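Local atomic coordinates of protein-arginine-phosphatase (PDB entry 4PIC), a protein that removes the phosphate group from phosphorylated arginine residues of proteins, probably counteracting the protein arginine kinase McsB, and hardly acts on phosphotyrosine peptides. Residues 18-23 / 31-36; 24-29 / 135-140; 55-60 / 128-133; 71-76 / 98-103; 104-107 / 111-114. All coordinates share one frame; numbering follows the deposited sequence.

Contact 1 of 5, residues 18-23 / 31-36; sequences MAAALL and VEVKSA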
# COMPACT_ATOMS: atom_id res chain seq x y z
N MSE A 18 -15.02 -6.87 -7.69
CA MSE A 18 -15.54 -7.59 -8.84
C MSE A 18 -15.23 -9.08 -8.74
O MSE A 18 -16.09 -9.93 -8.99
CB MSE A 18 -15.01 -7.01 -10.15
CG MSE A 18 -15.64 -5.67 -10.52
SE MSE A 18 -15.29 -5.08 -12.35
CE MSE A 18 -13.37 -4.79 -12.20
N ALA A 19 -13.99 -9.40 -8.39
CA ALA A 19 -13.59 -10.78 -8.20
C ALA A 19 -14.47 -11.46 -7.17
O ALA A 19 -14.97 -12.56 -7.40
CB ALA A 19 -12.12 -10.85 -7.78
N ALA A 20 -14.66 -10.81 -6.03
CA ALA A 20 -15.46 -11.38 -4.95
C ALA A 20 -16.90 -11.57 -5.40
O ALA A 20 -17.49 -12.61 -5.13
CB ALA A 20 -15.39 -10.50 -3.70
N ALA A 21 -17.45 -10.59 -6.11
CA ALA A 21 -18.84 -10.70 -6.55
C ALA A 21 -19.03 -11.84 -7.54
O ALA A 21 -20.02 -12.56 -7.48
CB ALA A 21 -19.33 -9.40 -7.14
N LEU A 22 -18.08 -11.99 -8.47
CA LEU A 22 -18.17 -13.05 -9.47
C LEU A 22 -18.12 -14.42 -8.81
O LEU A 22 -18.86 -15.32 -9.18
CB LEU A 22 -17.06 -12.91 -10.51
CG LEU A 22 -17.27 -11.75 -11.48
CD1 LEU A 22 -15.97 -11.44 -12.18
CD2 LEU A 22 -18.35 -12.12 -12.49
N LEU A 23 -17.25 -14.58 -7.82
CA LEU A 23 -17.13 -15.89 -7.19
C LEU A 23 -18.34 -16.16 -6.31
O LEU A 23 -18.90 -17.26 -6.34
CB LEU A 23 -15.82 -16.00 -6.38
CG LEU A 23 -15.59 -17.33 -5.64
CD1 LEU A 23 -15.66 -18.51 -6.61
CD2 LEU A 23 -14.26 -17.29 -4.89
N VAL A 31 -17.40 -22.86 0.02
CA VAL A 31 -16.54 -21.73 -0.35
C VAL A 31 -17.09 -20.43 0.21
O VAL A 31 -18.25 -20.08 -0.04
CB VAL A 31 -16.40 -21.62 -1.90
CG1 VAL A 31 -15.59 -20.36 -2.28
CG2 VAL A 31 -15.78 -22.88 -2.49
N GLU A 32 -16.27 -19.74 1.00
CA GLU A 32 -16.60 -18.40 1.49
C GLU A 32 -15.66 -17.40 0.83
O GLU A 32 -14.51 -17.72 0.53
CB GLU A 32 -16.48 -18.34 3.01
CG GLU A 32 -17.41 -19.29 3.75
CD GLU A 32 -17.14 -19.34 5.24
OE1 GLU A 32 -16.82 -18.28 5.82
OE2 GLU A 32 -17.24 -20.43 5.84
N VAL A 33 -16.17 -16.19 0.60
CA VAL A 33 -15.46 -15.17 -0.17
C VAL A 33 -15.46 -13.84 0.58
O VAL A 33 -16.50 -13.42 1.10
CB VAL A 33 -16.16 -14.94 -1.52
CG1 VAL A 33 -15.29 -14.05 -2.41
CG2 VAL A 33 -16.46 -16.28 -2.19
N LYS A 34 -14.30 -13.18 0.63
CA LYS A 34 -14.20 -11.82 1.14
C LYS A 34 -13.25 -11.06 0.24
O LYS A 34 -12.54 -11.65 -0.58
CB LYS A 34 -13.65 -11.79 2.58
CG LYS A 34 -14.58 -12.36 3.65
CD LYS A 34 -13.89 -12.34 5.03
CE LYS A 34 -14.77 -12.92 6.13
NZ LYS A 34 -15.81 -11.97 6.61
N SER A 35 -13.22 -9.74 0.39
CA SER A 35 -12.21 -8.93 -0.26
C SER A 35 -11.76 -7.82 0.67
O SER A 35 -12.48 -7.43 1.61
CB SER A 35 -12.72 -8.35 -1.59
OG SER A 35 -13.73 -7.39 -1.37
N ALA A 36 -10.54 -7.35 0.44
CA ALA A 36 -10.01 -6.25 1.22
C ALA A 36 -8.96 -5.54 0.39
O ALA A 36 -8.55 -6.03 -0.67
CB ALA A 36 -9.43 -6.75 2.52

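Contact 2 of 5, residues 24-29 / 135-140; sequences ENKQLP and TLIDRL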
# COMPACT_ATOMS: atom_id res chain seq x y z
N GLU A 24 -18.77 -15.16 -5.55
CA GLU A 24 -19.89 -15.32 -4.63
C GLU A 24 -21.16 -15.64 -5.40
O GLU A 24 -21.99 -16.43 -4.94
CB GLU A 24 -20.06 -14.05 -3.78
CG GLU A 24 -21.26 -14.06 -2.83
CD GLU A 24 -21.10 -15.05 -1.68
OE1 GLU A 24 -19.99 -15.58 -1.47
OE2 GLU A 24 -22.11 -15.28 -0.97
N ASN A 25 -21.30 -15.06 -6.59
CA ASN A 25 -22.49 -15.32 -7.41
C ASN A 25 -22.67 -16.80 -7.75
O ASN A 25 -23.79 -17.25 -7.99
CB ASN A 25 -22.45 -14.51 -8.71
CG ASN A 25 -23.82 -14.35 -9.33
OD1 ASN A 25 -24.79 -14.02 -8.64
ND2 ASN A 25 -23.91 -14.58 -10.62
N LYS A 26 -21.57 -17.54 -7.79
CA LYS A 26 -21.65 -18.97 -8.10
C LYS A 26 -22.22 -19.81 -6.96
O LYS A 26 -22.65 -20.94 -7.18
CB LYS A 26 -20.28 -19.52 -8.48
CG LYS A 26 -19.69 -18.93 -9.75
CD LYS A 26 -18.28 -19.47 -9.99
CE LYS A 26 -17.76 -19.06 -11.35
NZ LYS A 26 -18.53 -19.72 -12.44
N GLN A 27 -22.19 -19.27 -5.74
CA GLN A 27 -22.73 -19.96 -4.57
C GLN A 27 -22.17 -21.38 -4.45
O GLN A 27 -22.92 -22.36 -4.30
CB GLN A 27 -24.26 -19.98 -4.63
CG GLN A 27 -24.88 -18.61 -4.39
CD GLN A 27 -24.76 -18.17 -2.94
OE1 GLN A 27 -25.30 -18.82 -2.04
NE2 GLN A 27 -24.04 -17.08 -2.71
N LEU A 28 -20.85 -21.49 -4.54
CA LEU A 28 -20.21 -22.79 -4.46
C LEU A 28 -20.27 -23.31 -3.03
O LEU A 28 -19.85 -22.62 -2.10
CB LEU A 28 -18.75 -22.71 -4.90
CG LEU A 28 -18.42 -22.12 -6.27
CD1 LEU A 28 -16.90 -22.07 -6.42
CD2 LEU A 28 -19.05 -22.93 -7.39
N PRO A 29 -20.80 -24.53 -2.83
CA PRO A 29 -20.80 -25.12 -1.49
C PRO A 29 -19.38 -25.20 -0.93
O PRO A 29 -18.45 -25.51 -1.68
CB PRO A 29 -21.34 -26.54 -1.73
CG PRO A 29 -22.18 -26.41 -2.95
CD PRO A 29 -21.51 -25.37 -3.82
N THR A 135 -13.22 -15.35 -16.53
CA THR A 135 -12.51 -16.51 -17.03
C THR A 135 -11.72 -17.19 -15.93
O THR A 135 -11.80 -18.41 -15.75
CB THR A 135 -11.57 -16.11 -18.17
OG1 THR A 135 -12.34 -15.55 -19.24
CG2 THR A 135 -10.79 -17.33 -18.68
N LEU A 136 -10.98 -16.39 -15.17
CA LEU A 136 -10.16 -16.95 -14.11
C LEU A 136 -10.98 -17.52 -12.95
O LEU A 136 -10.60 -18.52 -12.34
CB LEU A 136 -9.16 -15.91 -13.60
CG LEU A 136 -8.13 -15.47 -14.65
CD1 LEU A 136 -7.30 -14.31 -14.14
CD2 LEU A 136 -7.22 -16.62 -15.04
N ILE A 137 -12.11 -16.90 -12.66
CA ILE A 137 -12.95 -17.35 -11.56
C ILE A 137 -13.71 -18.62 -11.93
O ILE A 137 -13.95 -19.48 -11.07
CB ILE A 137 -13.82 -16.21 -11.04
CG1 ILE A 137 -12.90 -15.22 -10.31
CG2 ILE A 137 -14.91 -16.70 -10.11
CD1 ILE A 137 -13.57 -13.97 -9.93
N ASP A 138 -14.05 -18.76 -13.21
CA ASP A 138 -14.60 -20.02 -13.69
C ASP A 138 -13.57 -21.13 -13.48
O ASP A 138 -13.91 -22.22 -13.00
CB ASP A 138 -15.00 -19.93 -15.17
CG ASP A 138 -16.27 -19.14 -15.39
OD1 ASP A 138 -16.99 -18.86 -14.41
OD2 ASP A 138 -16.57 -18.82 -16.56
N ARG A 139 -12.31 -20.86 -13.82
CA ARG A 139 -11.26 -21.87 -13.63
C ARG A 139 -11.03 -22.14 -12.15
O ARG A 139 -10.78 -23.27 -11.75
CB ARG A 139 -9.94 -21.44 -14.27
CG ARG A 139 -10.05 -20.88 -15.67
CD ARG A 139 -9.77 -21.88 -16.77
NE ARG A 139 -9.73 -21.18 -18.06
CZ ARG A 139 -10.15 -21.69 -19.21
NH1 ARG A 139 -10.65 -22.92 -19.25
NH2 ARG A 139 -10.07 -20.98 -20.33
N LEU A 140 -11.10 -21.09 -11.34
CA LEU A 140 -10.98 -21.25 -9.90
C LEU A 140 -12.07 -22.16 -9.34
O LEU A 140 -11.79 -23.07 -8.55
CB LEU A 140 -11.05 -19.88 -9.22
CG LEU A 140 -11.02 -19.90 -7.70
CD1 LEU A 140 -9.69 -20.43 -7.25
CD2 LEU A 140 -11.22 -18.49 -7.17

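Contact 3 of 5, residues 55-60 / 128-133; sequences KEKGIE and AARDEL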
# COMPACT_ATOMS: atom_id res chain seq x y z
N LYS A 55 -23.55 -5.43 -13.10
CA LYS A 55 -24.97 -5.43 -13.43
C LYS A 55 -25.22 -6.07 -14.80
O LYS A 55 -26.23 -6.76 -15.00
CB LYS A 55 -25.52 -4.00 -13.40
CG LYS A 55 -27.04 -3.90 -13.49
CD LYS A 55 -27.48 -2.45 -13.66
CE LYS A 55 -28.97 -2.28 -13.36
NZ LYS A 55 -29.25 -2.33 -11.90
N GLU A 56 -24.30 -5.88 -15.74
CA GLU A 56 -24.44 -6.44 -17.08
C GLU A 56 -24.47 -7.97 -17.05
O GLU A 56 -25.01 -8.61 -17.96
CB GLU A 56 -23.30 -5.98 -17.99
CG GLU A 56 -23.26 -4.49 -18.23
CD GLU A 56 -22.01 -4.03 -18.95
OE1 GLU A 56 -21.18 -4.88 -19.36
OE2 GLU A 56 -21.86 -2.80 -19.13
N LYS A 57 -23.85 -8.54 -16.03
CA LYS A 57 -23.84 -9.99 -15.87
C LYS A 57 -24.82 -10.48 -14.80
O LYS A 57 -24.73 -11.62 -14.34
CB LYS A 57 -22.42 -10.47 -15.56
CG LYS A 57 -21.44 -10.23 -16.70
CD LYS A 57 -22.04 -10.72 -18.02
CE LYS A 57 -21.05 -10.63 -19.18
NZ LYS A 57 -20.01 -11.69 -19.09
N GLY A 58 -25.76 -9.61 -14.43
CA GLY A 58 -26.82 -9.95 -13.51
C GLY A 58 -26.48 -9.87 -12.04
O GLY A 58 -27.23 -10.37 -11.19
N ILE A 59 -25.36 -9.24 -11.71
CA ILE A 59 -24.89 -9.21 -10.34
C ILE A 59 -25.11 -7.82 -9.75
O ILE A 59 -24.69 -6.82 -10.32
CB ILE A 59 -23.41 -9.61 -10.27
CG1 ILE A 59 -23.26 -11.07 -10.71
CG2 ILE A 59 -22.86 -9.40 -8.87
CD1 ILE A 59 -21.80 -11.49 -10.92
N GLU A 60 -25.82 -7.77 -8.62
CA GLU A 60 -26.10 -6.51 -7.94
C GLU A 60 -25.90 -6.75 -6.46
O GLU A 60 -26.85 -6.76 -5.68
CB GLU A 60 -27.54 -6.04 -8.20
CG GLU A 60 -27.87 -5.76 -9.66
CD GLU A 60 -29.34 -5.44 -9.88
OE1 GLU A 60 -30.17 -6.37 -9.85
OE2 GLU A 60 -29.68 -4.25 -10.08
N ALA A 128 -13.18 -5.06 -19.48
CA ALA A 128 -12.05 -5.91 -19.82
C ALA A 128 -11.56 -6.67 -18.58
O ALA A 128 -11.29 -7.88 -18.64
CB ALA A 128 -10.92 -5.08 -20.40
N ALA A 129 -11.45 -5.94 -17.47
CA ALA A 129 -11.04 -6.54 -16.20
C ALA A 129 -12.06 -7.59 -15.74
O ALA A 129 -11.69 -8.69 -15.33
CB ALA A 129 -10.87 -5.47 -15.13
N ARG A 130 -13.34 -7.25 -15.83
CA ARG A 130 -14.39 -8.19 -15.47
C ARG A 130 -14.29 -9.47 -16.29
O ARG A 130 -14.45 -10.56 -15.76
CB ARG A 130 -15.78 -7.56 -15.66
CG ARG A 130 -16.90 -8.48 -15.17
CD ARG A 130 -18.21 -8.13 -15.86
NE ARG A 130 -18.12 -8.44 -17.28
CZ ARG A 130 -18.86 -7.87 -18.23
NH1 ARG A 130 -19.77 -6.94 -17.92
NH2 ARG A 130 -18.69 -8.23 -19.49
N ASP A 131 -14.03 -9.34 -17.59
CA ASP A 131 -13.98 -10.49 -18.48
C ASP A 131 -12.80 -11.39 -18.13
O ASP A 131 -12.93 -12.61 -18.12
CB ASP A 131 -13.91 -10.04 -19.94
CG ASP A 131 -15.21 -9.43 -20.43
OD1 ASP A 131 -16.27 -9.72 -19.83
OD2 ASP A 131 -15.18 -8.67 -21.42
N GLU A 132 -11.66 -10.77 -17.83
CA GLU A 132 -10.49 -11.53 -17.38
C GLU A 132 -10.83 -12.28 -16.11
O GLU A 132 -10.53 -13.47 -15.97
CB GLU A 132 -9.29 -10.60 -17.11
CG GLU A 132 -8.64 -9.99 -18.35
CD GLU A 132 -7.58 -8.96 -18.00
OE1 GLU A 132 -7.46 -8.61 -16.81
OE2 GLU A 132 -6.88 -8.47 -18.92
N LEU A 133 -11.46 -11.57 -15.17
CA LEU A 133 -11.82 -12.17 -13.89
C LEU A 133 -12.84 -13.28 -14.05
O LEU A 133 -12.75 -14.30 -13.37
CB LEU A 133 -12.38 -11.10 -12.95
CG LEU A 133 -11.37 -10.13 -12.38
CD1 LEU A 133 -12.09 -8.96 -11.71
CD2 LEU A 133 -10.47 -10.86 -11.40
O HOH W 1 -20.85 -7.07 -21.03
O HOH W 2 -17.26 -12.43 -20.26

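Contact 4 of 5, residues 71-76 / 98-103; sequences EHIDWA and KDKTFT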
# COMPACT_ATOMS: atom_id res chain seq x y z
N GLU A 71 -6.37 -10.02 10.63
CA GLU A 71 -7.53 -10.87 10.82
C GLU A 71 -8.01 -11.49 9.50
O GLU A 71 -8.45 -12.64 9.49
CB GLU A 71 -8.65 -10.09 11.50
CG GLU A 71 -8.39 -9.77 12.98
CD GLU A 71 -7.14 -8.91 13.23
OE1 GLU A 71 -6.92 -7.91 12.50
OE2 GLU A 71 -6.37 -9.25 14.16
N HIS A 72 -7.93 -10.74 8.41
CA HIS A 72 -8.33 -11.27 7.10
C HIS A 72 -7.33 -12.32 6.64
O HIS A 72 -7.70 -13.33 6.03
CB HIS A 72 -8.33 -10.18 6.03
CG HIS A 72 -9.34 -9.11 6.23
ND1 HIS A 72 -9.00 -7.83 6.61
CD2 HIS A 72 -10.69 -9.10 6.06
CE1 HIS A 72 -10.09 -7.08 6.68
NE2 HIS A 72 -11.13 -7.83 6.35
N ILE A 73 -6.06 -12.06 6.89
CA ILE A 73 -4.98 -12.97 6.53
C ILE A 73 -5.14 -14.31 7.24
O ILE A 73 -5.03 -15.37 6.62
CB ILE A 73 -3.61 -12.35 6.86
CG1 ILE A 73 -3.39 -11.07 6.06
CG2 ILE A 73 -2.49 -13.36 6.62
CD1 ILE A 73 -3.29 -11.28 4.56
N ASP A 74 -5.45 -14.26 8.54
CA ASP A 74 -5.64 -15.47 9.33
C ASP A 74 -6.91 -16.23 8.96
O ASP A 74 -6.97 -17.45 9.07
CB ASP A 74 -5.64 -15.15 10.82
CG ASP A 74 -4.31 -14.65 11.31
OD1 ASP A 74 -3.30 -14.87 10.61
OD2 ASP A 74 -4.27 -14.05 12.41
N TRP A 75 -7.93 -15.50 8.53
CA TRP A 75 -9.19 -16.11 8.09
C TRP A 75 -9.02 -16.89 6.79
O TRP A 75 -9.54 -18.01 6.64
CB TRP A 75 -10.25 -15.01 7.91
CG TRP A 75 -11.53 -15.44 7.27
CD1 TRP A 75 -12.65 -15.91 7.90
CD2 TRP A 75 -11.86 -15.40 5.87
NE1 TRP A 75 -13.64 -16.17 6.98
CE2 TRP A 75 -13.18 -15.88 5.73
CE3 TRP A 75 -11.15 -15.03 4.71
CZ2 TRP A 75 -13.82 -15.98 4.49
CZ3 TRP A 75 -11.78 -15.13 3.48
CH2 TRP A 75 -13.10 -15.61 3.38
N ALA A 76 -8.27 -16.32 5.86
CA ALA A 76 -8.14 -16.88 4.51
C ALA A 76 -7.41 -18.21 4.46
O ALA A 76 -6.42 -18.42 5.16
CB ALA A 76 -7.44 -15.87 3.61
N LYS A 98 2.93 -16.07 3.32
CA LYS A 98 3.66 -16.34 2.08
C LYS A 98 3.23 -17.63 1.37
O LYS A 98 3.19 -17.68 0.14
CB LYS A 98 5.17 -16.36 2.35
CG LYS A 98 6.02 -16.57 1.11
CD LYS A 98 7.46 -16.14 1.35
CE LYS A 98 8.36 -16.58 0.20
NZ LYS A 98 7.84 -16.10 -1.11
N ASP A 99 2.91 -18.67 2.12
CA ASP A 99 2.59 -19.95 1.52
C ASP A 99 1.20 -19.97 0.89
O ASP A 99 0.90 -20.83 0.07
CB ASP A 99 2.66 -21.05 2.57
CG ASP A 99 1.56 -20.93 3.58
OD1 ASP A 99 1.62 -19.98 4.40
OD2 ASP A 99 0.63 -21.76 3.56
N LYS A 100 0.35 -19.02 1.27
CA LYS A 100 -1.04 -19.05 0.81
C LYS A 100 -1.44 -17.80 0.03
O LYS A 100 -2.62 -17.60 -0.25
CB LYS A 100 -2.00 -19.25 1.98
CG LYS A 100 -2.03 -18.11 3.00
CD LYS A 100 -3.04 -18.43 4.10
CE LYS A 100 -2.92 -17.47 5.25
NZ LYS A 100 -3.95 -17.77 6.27
N THR A 101 -0.46 -16.99 -0.35
CA THR A 101 -0.74 -15.78 -1.12
C THR A 101 -0.24 -15.96 -2.54
O THR A 101 0.92 -16.32 -2.76
CB THR A 101 -0.08 -14.56 -0.48
OG1 THR A 101 -0.56 -14.43 0.87
CG2 THR A 101 -0.43 -13.28 -1.23
N PHE A 102 -1.12 -15.74 -3.51
CA PHE A 102 -0.79 -15.93 -4.91
C PHE A 102 -1.46 -14.81 -5.66
O PHE A 102 -2.41 -14.23 -5.15
CB PHE A 102 -1.40 -17.24 -5.44
CG PHE A 102 -1.15 -18.46 -4.59
CD1 PHE A 102 -0.14 -19.34 -4.93
CD2 PHE A 102 -1.95 -18.74 -3.50
CE1 PHE A 102 0.09 -20.48 -4.16
CE2 PHE A 102 -1.73 -19.88 -2.73
CZ PHE A 102 -0.71 -20.74 -3.06
N THR A 103 -1.04 -14.54 -6.89
CA THR A 103 -1.92 -13.79 -7.78
C THR A 103 -3.02 -14.74 -8.22
O THR A 103 -2.81 -15.95 -8.30
CB THR A 103 -1.22 -13.23 -9.04
OG1 THR A 103 -0.72 -14.32 -9.84
CG2 THR A 103 -0.08 -12.30 -8.65
O HOH W 3 -2.31 -16.59 8.44

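Contact 5 of 5, residues 104-107 / 111-114; sequences LKQF and TDGD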
# COMPACT_ATOMS: atom_id res chain seq x y z
N LEU A 104 -4.20 -14.21 -8.49
CA LEU A 104 -5.29 -15.04 -8.99
C LEU A 104 -4.86 -15.82 -10.24
O LEU A 104 -5.13 -17.02 -10.35
CB LEU A 104 -6.52 -14.17 -9.27
CG LEU A 104 -7.68 -14.81 -9.99
CD1 LEU A 104 -8.25 -16.01 -9.23
CD2 LEU A 104 -8.76 -13.75 -10.22
N LYS A 105 -4.17 -15.15 -11.14
CA LYS A 105 -3.70 -15.76 -12.38
C LYS A 105 -2.75 -16.92 -12.14
O LYS A 105 -2.90 -17.99 -12.73
CB LYS A 105 -3.03 -14.71 -13.27
CG LYS A 105 -2.48 -15.25 -14.58
CD LYS A 105 -3.61 -15.70 -15.49
CE LYS A 105 -3.10 -15.99 -16.90
NZ LYS A 105 -4.21 -16.31 -17.85
N GLN A 106 -1.76 -16.73 -11.26
CA GLN A 106 -0.79 -17.79 -11.00
C GLN A 106 -1.47 -18.99 -10.35
O GLN A 106 -1.15 -20.14 -10.66
CB GLN A 106 0.39 -17.28 -10.17
CG GLN A 106 0.18 -17.29 -8.66
CD GLN A 106 1.45 -16.95 -7.88
OE1 GLN A 106 1.63 -15.81 -7.43
NE2 GLN A 106 2.32 -17.94 -7.70
N PHE A 107 -2.44 -18.73 -9.48
CA PHE A 107 -3.08 -19.82 -8.74
C PHE A 107 -3.92 -20.74 -9.62
O PHE A 107 -3.99 -21.96 -9.38
CB PHE A 107 -3.94 -19.27 -7.61
CG PHE A 107 -4.54 -20.34 -6.76
CD1 PHE A 107 -3.74 -21.10 -5.92
CD2 PHE A 107 -5.90 -20.60 -6.80
CE1 PHE A 107 -4.28 -22.09 -5.13
CE2 PHE A 107 -6.45 -21.59 -6.02
CZ PHE A 107 -5.64 -22.34 -5.18
N THR A 111 0.88 -19.66 -14.88
CA THR A 111 1.70 -18.56 -15.37
C THR A 111 1.26 -17.30 -14.63
O THR A 111 0.24 -17.29 -13.95
CB THR A 111 1.60 -18.36 -16.90
OG1 THR A 111 2.52 -17.34 -17.32
CG2 THR A 111 0.19 -17.98 -17.32
N ASP A 112 2.04 -16.23 -14.76
CA ASP A 112 1.67 -15.03 -14.04
C ASP A 112 1.08 -13.96 -14.94
O ASP A 112 1.25 -13.97 -16.16
CB ASP A 112 2.83 -14.50 -13.19
CG ASP A 112 2.44 -14.30 -11.74
OD1 ASP A 112 3.16 -14.80 -10.85
OD2 ASP A 112 1.40 -13.64 -11.49
N GLY A 113 0.34 -13.04 -14.32
CA GLY A 113 -0.31 -11.97 -15.03
C GLY A 113 -1.07 -11.13 -14.03
O GLY A 113 -1.42 -11.61 -12.95
N ASP A 114 -1.29 -9.87 -14.39
CA ASP A 114 -2.07 -8.96 -13.57
C ASP A 114 -3.42 -8.75 -14.19
O ASP A 114 -3.55 -8.72 -15.42
CB ASP A 114 -1.37 -7.60 -13.45
CG ASP A 114 -0.04 -7.68 -12.73
OD1 ASP A 114 0.21 -8.70 -12.08
OD2 ASP A 114 0.74 -6.70 -12.82
O HOH W 4 -3.72 -12.13 -11.21

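Contact 1 of 5, residues 18-23 / 31-36
Val33 is the residue on which helix 18-23 rests against strand 31-36, and its two methyl groups divide the work. CG2 packs against the end of Leu23, 3.6 Å from Leu23 CD2, while CG1 sits over the helix backbone, 3.7 Å from Ala20 CA. The torsions account for the division: CG1 stands anti to Val33 N (chi1 -171°) and CG2 anti to the carbonyl carbon, which spreads the branches towards successive turns of the helix. With only a methyl group at Ala20, the helix can come near the strand at this level; the short axes approach to 7.8 Å and run nearly antiparallel, at 168°. Ala20 CB also meets Ser35 CB, 4.0 Å away.

The packing thins towards the start of the strand, where Val31 CG1 stays 4.2 Å from Leu23 CD2. Glu32 and Lys34 alternate with the valines and turn away from the helix, their side chains exposed; Lys34 makes a cation-pi contact with Trp75. Apolar carbon thus fills the face towards the helix, and charge marks the other. Ser35 is the polar exception on the inner face: its OG is hydrogen-bonded to ND2 of Asn12, a residue that by similarity binds substrate, which probably brings the strand end to the edge of the phosphate-binding loop.

In the beta-alpha-beta unit of strand 3-9, helix 15-25 and strand 31-37, the helix carries the chain back over the sheet, antiparallel to the outermost strand 31-37. Phe7 of strand 3-9 touches Ala19, Leu23 and Val33, while helices 48-56 and 123-150 cover the selenomethionine at Met18.

Contact 2 of 5, residues 24-29 / 135-140
Lys26 reaches across to helix 135-140 and ends at Asp138, whose OD1 lies 2.6 Å from Lys26 NZ in a short salt bridge. The ammonium group meets this oxygen on the anti side of the carboxylate, 29° out of its plane. The lysine runs extended as far as CE and bends only at the last torsion (chi4 -67°), a turn that brings NZ to the aspartate while CE remains beside Ile137, 3.9 Å from Ile137 CG2. The aliphatic end of the lysine thus rests on Ile137 while its charge is paired with Asp138, and the two charged side chains cross at about a right angle.

Within 24-29, Glu24 O takes two donors of the same residue: Gln27 N at 3.0 Å and Gln27 NE2 at 3.1 Å. The Gln27 side chain folds back over the turn, and its two donors reach Glu24 O from opposite faces of the carbonyl plane. A further, weak bond joins Gln27 NE2 to Glu24 OE2.

Gln27, with a positive phi of 52°, is the first residue to leave helical geometry after helix 15-25, and the chain turns towards strand 31-37. In this low molecular weight phosphatase fold, the Lys26-Asp138 ion pair fastens that helix end to the long helix 123-150.

Contact 3 of 5, residues 55-60 / 128-133
A salt-bridge network of Glu56, Arg130 and Asp131 ties the end of helix 48-56 to helix 123-150, with the Arg130 guanidinium lying between the two acids. Glu56 OE1 receives Arg130 NH1 at 2.9 Å; the donor keeps its partner near the guanidinium plane, but it comes to the oxygen from above the carboxylate, 39° out of that plane, and the two flat groups stand 74° apart. On the other side of the network Arg130 NH2 gives a straighter bond to Asp131 OD1, also 2.9 Å, on the syn side of that carboxylate. Water 1 closes a small ring, donating to Glu56 OE1 and accepting from Arg130 NH2.

Helix 48-56 stops here in a Schellman motif. Gly58, with positive phi, is the C-prime residue; Gly58 N bonds to Lys55 O and Ile59 N to Leu54 O. Just before the glycine, Lys57 lies over one guanidinium face, where Lys57 CE is 3.4 Å from Arg130 NH2, offset towards the rim. Bends at chi2 (-48°) and chi4 fold the lysine chain across the arginine. Its ammonium, Lys57 NZ, comes within 3.7 Å of Arg130 NH2, a closeness that the surrounding acids probably offset: Lys57 NZ pairs with Glu134, and water 2 links it to Asp131 OD1.

Further partners fix both charged ends. Arg130 NH1 also donates to Val53 O within helix 48-56, holding the guanidinium against that helix, and Glu56 OE2 forms a salt bridge with Arg127, one turn before Arg130 along helix 123-150.

Contact 4 of 5, residues 71-76 / 98-103
The ammonium group of Lys100 is gripped by two backbone carbonyls at the end of helix 71-75: Lys100 NZ lies 2.7 Å from Ile73 O and 2.8 Å from Ala76 O. Both bonds are fairly straight at the acceptor, with C=O...donor angles of 152° and 154°, and the donor is tilted only moderately from either carbonyl plane. Water 3 makes a third partner, accepting from Lys100 NZ at 3.0 Å and donating to Asp74 OD1. That carboxylate pairs directly with Lys70 and meets Lys100 through the water, Asp74 OD1 and Lys100 NZ being 5.3 Å apart.

The lysine chain gets there by leaving CG between its own N and carbonyl carbon (chi1 64°) and then running fully extended. It reaches helix 70-75 as a straight chain, and the carbon beside the charge follows the same carbonyls, Lys100 CE being 3.3 Å from Ile73 O. Ile73 CG2 adds a looser apolar touch to the same CE, 4.4 Å away.

Ala76 is the first residue to leave helical geometry, and carbonyls near a helix C-terminus commonly lack a partner further along the chain. The negative end of the helix dipole would also be expected to favour an ammonium group here. The pattern is a lysine ammonium bound to the carbonyls at a helix C-terminus, and in this alpha/beta fold it joins helix 70-75 to the residue that leads into edge strand 101-103.

Contact 5 of 5, residues 104-107 / 111-114
Residues 111-114 run back past the first turn of helix 104-107 in extended conformation, with the nearest CA atoms, those of Gln106 and Asp112, 4.8 Å apart. The backbones meet through a CA-H...O contact, Gln106 CA to Thr111 O at 3.2 Å, and through a water: water 4 accepts from Lys105 N and donates to Gly113 O, so it bridges the helix start and the returning chain.

Among the side chains, Lys105 has the largest share of the contact. Its CB lies 3.5 Å from Gly113 O and its CG 3.5 Å from Thr111 O, while the bend at chi2 (68°) turns the rest of the chain alongside Thr111, where Lys105 CE meets Thr111 CG2 at 3.9 Å. Gly113, without a side chain, leaves room for the lysine's near carbons. Gln106 and Asp112 lie side by side, pointing the same way, with Gln106 CB 3.8 Å from Asp112 OD1. Asp112 OD2 takes Gly113 N on its anti lone pair and is also hydrogen-bonded to the hydroxyl of Thr103, the N-cap residue of the helix.

Strand 101-103 leads into helix 104-109, against which the returning loop 111-114 lies; this helix packs on helix 123-150 through Leu104, on Leu133 and Leu136, and through Lys105, on Leu136.

Contacts 1 and 5 are surface contacts, although contact 1 lies nearest the centre of the chain; contacts 2, 3 and 4 are partly buried, contact 2 about 10 Å from that centre and contacts 3, 4 and 5 about 12 to 13 Å. Contact 1 rests on apolar branches, contacts 2 and 3 add salt bridges where helix 123-150 meets the ends of helices 15-25 and 48-56, contact 4 uses a lysine on backbone carbonyls, and contact 5 combines a water, backbone proximity and the aliphatic packing of Lys105 on 111-113. Contacts 1 and 2 share helix 15-25 and touch through Ile137; contact 3 joins contact 1 through Leu133. Thr103 and Asp112 link contacts 4 and 5.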